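Long-range contact in dihydrofolate reductase (Schistosoma mansoni, PDB 3VCO), which catalyses the NADPH-dependent reduction of 7,8-dihydrofolate to tetrahydrofolate, a key step in folate metabolism and thymidylate synthesis: residues A66-R71 against I88-S93. Numbering follows the deposited sequence.
Sequences AVVMGR and INIVVS. With SO4 (sulfate ion), chain B.
Met-69 O accepts a bond from Val-92 N at 2.8 Å and is also met by Val-91 CA at 3.1 Å, a CA-H...O contact. Three more backbone bonds follow the parallel ladder: Val-67 N to Ile-88 O, Ile-90 N to Val-67 O, and Met-69 N to Ile-90 O. The strands are the two ends of a beta-alpha-beta unit joined through helix 71-76. On one face, Val-68 CG1 lies 3.7 Å from Val-92 CG2. With chi1 at -176°, CG1 stands opposite the backbone N, turned along the strand toward Val-92. Ala-112 of helix 109-116 packs on Val-68 and Ile-90. On the other face, Met-69 CG meets Val-91 CG2 at 4.1 Å, and Trp-74 touches both side chains. Beyond Gly-70, the N-cap of the helix, a water accepts from Arg-71 N at 2.9 Å and lies close to Val-92 O. Ser-93 OG donates to sulfate O3 (2.9 Å), and Ser-94 N binds the same ion. The guanidinium of Arg-71 reaches Glu-75 instead, in a salt bridge through NE. Arg-71 and Ser-93 probably help to bind NADP(+), as in related reductases, and the sulfate, probably from the crystallisation liquor, may mark an anion site for a cofactor phosphate.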
ATOM      1  N   ALA A  66      -5.128  -7.975  -3.955  1.00 27.74           N
ATOM      2  CA  ALA A  66      -4.548  -7.165  -5.037  1.00 25.62           C
ATOM      3  C   ALA A  66      -3.695  -6.049  -4.436  1.00 23.82           C
ATOM      4  O   ALA A  66      -4.053  -5.483  -3.396  1.00 24.80           O
ATOM      5  CB  ALA A  66      -5.651  -6.566  -5.939  1.00 26.85           C
ATOM      6  N   VAL A  67      -2.526  -5.799  -5.023  1.00 23.88           N
ATOM      7  CA  VAL A  67      -1.741  -4.622  -4.654  1.00 22.35           C
ATOM      8  C   VAL A  67      -1.691  -3.735  -5.894  1.00 28.54           C
ATOM      9  O   VAL A  67      -1.307  -4.186  -6.971  1.00 29.28           O
ATOM     10  CB  VAL A  67      -0.318  -4.942  -4.209  1.00 24.39           C
ATOM     11  CG1 VAL A  67      -0.352  -5.642  -2.813  1.00 23.47           C
ATOM     12  CG2 VAL A  67       0.392  -5.860  -5.252  1.00 27.20           C
ATOM     13  N   VAL A  68      -2.164  -2.503  -5.721  1.00 23.93           N
ATOM     14  CA  VAL A  68      -2.305  -1.573  -6.805  1.00 24.14           C
ATOM     15  C   VAL A  68      -1.315  -0.446  -6.539  1.00 26.82           C
ATOM     16  O   VAL A  68      -1.200   0.014  -5.401  1.00 28.46           O
ATOM     17  CB  VAL A  68      -3.761  -1.044  -6.892  1.00 24.97           C
ATOM     18  CG1 VAL A  68      -3.912  -0.133  -8.121  1.00 28.46           C
ATOM     19  CG2 VAL A  68      -4.801  -2.232  -6.939  1.00 24.94           C
ATOM     20  N   MET A  69      -0.581  -0.027  -7.573  1.00 28.74           N
ATOM     21  CA  MET A  69       0.482   0.950  -7.373  1.00 26.62           C
ATOM     22  C   MET A  69       0.743   1.702  -8.682  1.00 28.83           C
ATOM     23  O   MET A  69       0.411   1.191  -9.744  1.00 25.20           O
ATOM     24  CB  MET A  69       1.765   0.222  -6.951  1.00 24.61           C
ATOM     25  CG  MET A  69       2.367  -0.585  -8.105  1.00 24.24           C
ATOM     26  SD  MET A  69       3.607  -1.777  -7.600  1.00 32.51           S
ATOM     27  CE  MET A  69       2.495  -3.176  -7.566  1.00 28.25           C
ATOM     28  N   GLY A  70       1.360   2.898  -8.587  1.00 29.45           N
ATOM     29  CA  GLY A  70       1.843   3.632  -9.762  1.00 29.53           C
ATOM     30  C   GLY A  70       3.124   3.012 -10.296  1.00 34.68           C
ATOM     31  O   GLY A  70       3.737   2.143  -9.648  1.00 32.15           O
ATOM     32  N   ARG A  71       3.564   3.483 -11.461  1.00 36.29           N
ATOM     33  CA  ARG A  71       4.798   3.004 -12.093  1.00 29.78           C
ATOM     34  C   ARG A  71       6.063   3.267 -11.302  1.00 34.28           C
ATOM     35  O   ARG A  71       6.964   2.402 -11.230  1.00 35.81           O
ATOM     36  CB  ARG A  71       4.944   3.591 -13.506  1.00 35.83           C
ATOM     37  CG  ARG A  71       6.265   3.183 -14.185  1.00 39.97           C
ATOM     38  CD  ARG A  71       6.321   3.429 -15.704  1.00 47.25           C
ATOM     39  NE  ARG A  71       7.544   2.804 -16.243  1.00 51.40           N
ATOM     40  CZ  ARG A  71       7.892   2.774 -17.523  1.00 50.27           C
ATOM     41  NH1 ARG A  71       7.133   3.361 -18.429  1.00 43.97           N
ATOM     42  NH2 ARG A  71       9.020   2.175 -17.895  1.00 54.81           N
ATOM     43  N   ILE A  88      -2.227 -10.284  -6.674  1.00 26.46           N
ATOM     44  CA  ILE A  88      -2.482  -9.798  -8.020  1.00 28.56           C
ATOM     45  C   ILE A  88      -1.815  -8.430  -8.063  1.00 29.50           C
ATOM     46  O   ILE A  88      -2.176  -7.541  -7.295  1.00 27.41           O
ATOM     47  CB  ILE A  88      -4.000  -9.628  -8.238  1.00 33.25           C
ATOM     48  CG1 ILE A  88      -4.709 -10.994  -8.134  1.00 33.60           C
ATOM     49  CG2 ILE A  88      -4.297  -8.911  -9.587  1.00 31.85           C
ATOM     50  CD1 ILE A  88      -6.158 -10.880  -7.820  1.00 31.94           C
ATOM     51  N   ASN A  89      -0.817  -8.280  -8.920  1.00 25.94           N
ATOM     52  CA  ASN A  89      -0.101  -7.010  -9.095  1.00 24.66           C
ATOM     53  C   ASN A  89      -0.741  -6.166 -10.192  1.00 28.62           C
ATOM     54  O   ASN A  89      -0.893  -6.626 -11.340  1.00 29.11           O
ATOM     55  CB  ASN A  89       1.354  -7.254  -9.518  1.00 26.84           C
ATOM     56  CG  ASN A  89       2.200  -7.878  -8.434  1.00 34.12           C
ATOM     57  OD1 ASN A  89       3.322  -7.431  -8.195  1.00 35.15           O
ATOM     58  ND2 ASN A  89       1.670  -8.898  -7.757  1.00 31.81           N
ATOM     59  N   ILE A  90      -1.061  -4.916  -9.878  1.00 23.22           N
ATOM     60  CA  ILE A  90      -1.656  -4.044 -10.877  1.00 26.33           C
ATOM     61  C   ILE A  90      -0.931  -2.702 -10.830  1.00 26.19           C
ATOM     62  O   ILE A  90      -0.833  -2.096  -9.779  1.00 23.98           O
ATOM     63  CB  ILE A  90      -3.158  -3.773 -10.594  1.00 26.11           C
ATOM     64  CG1 ILE A  90      -3.944  -5.073 -10.615  1.00 34.29           C
ATOM     65  CG2 ILE A  90      -3.764  -2.823 -11.667  1.00 20.02           C
ATOM     66  CD1 ILE A  90      -5.385  -4.874 -10.261  1.00 38.12           C
ATOM     67  N   VAL A  91      -0.383  -2.286 -11.962  1.00 26.22           N
ATOM     68  CA  VAL A  91       0.288  -0.995 -12.006  1.00 28.21           C
ATOM     69  C   VAL A  91      -0.609  -0.015 -12.770  1.00 31.08           C
ATOM     70  O   VAL A  91      -1.099  -0.357 -13.841  1.00 30.56           O
ATOM     71  CB  VAL A  91       1.667  -1.120 -12.700  1.00 34.13           C
ATOM     72  CG1 VAL A  91       2.361   0.246 -12.787  1.00 30.71           C
ATOM     73  CG2 VAL A  91       2.575  -2.119 -11.931  1.00 26.54           C
ATOM     74  N   VAL A  92      -0.811   1.182 -12.223  1.00 23.63           N
ATOM     75  CA  VAL A  92      -1.643   2.176 -12.872  1.00 25.48           C
ATOM     76  C   VAL A  92      -0.686   3.128 -13.579  1.00 31.41           C
ATOM     77  O   VAL A  92      -0.035   3.936 -12.934  1.00 32.19           O
ATOM     78  CB  VAL A  92      -2.476   2.946 -11.854  1.00 32.36           C
ATOM     79  CG1 VAL A  92      -3.257   4.135 -12.536  1.00 27.55           C
ATOM     80  CG2 VAL A  92      -3.386   1.941 -11.079  1.00 26.05           C
ATOM     81  N   SER A  93      -0.596   2.990 -14.894  1.00 32.73           N
ATOM     82  CA  SER A  93       0.354   3.751 -15.697  1.00 41.41           C
ATOM     83  C   SER A  93      -0.137   3.816 -17.150  1.00 45.97           C
ATOM     84  O   SER A  93      -0.776   2.895 -17.618  1.00 44.91           O
ATOM     85  CB  SER A  93       1.729   3.067 -15.630  1.00 36.33           C
ATOM     86  OG  SER A  93       2.676   3.638 -16.546  1.00 41.19           O
TER
HETATM   87  S   SO4 B 200       2.523   7.441 -15.785  1.00 75.07           S
HETATM   88  O1  SO4 B 200       1.165   7.106 -16.223  1.00 78.65           O
HETATM   89  O2  SO4 B 200       2.426   8.372 -14.667  1.00 60.60           O
HETATM   90  O3  SO4 B 200       3.275   6.223 -15.474  1.00 62.46           O
HETATM   91  O4  SO4 B 200       3.252   8.087 -16.876  1.00 86.99           O
HETATM   92  O   HOH W   1       1.896   5.506 -12.811  1.00 42.98           O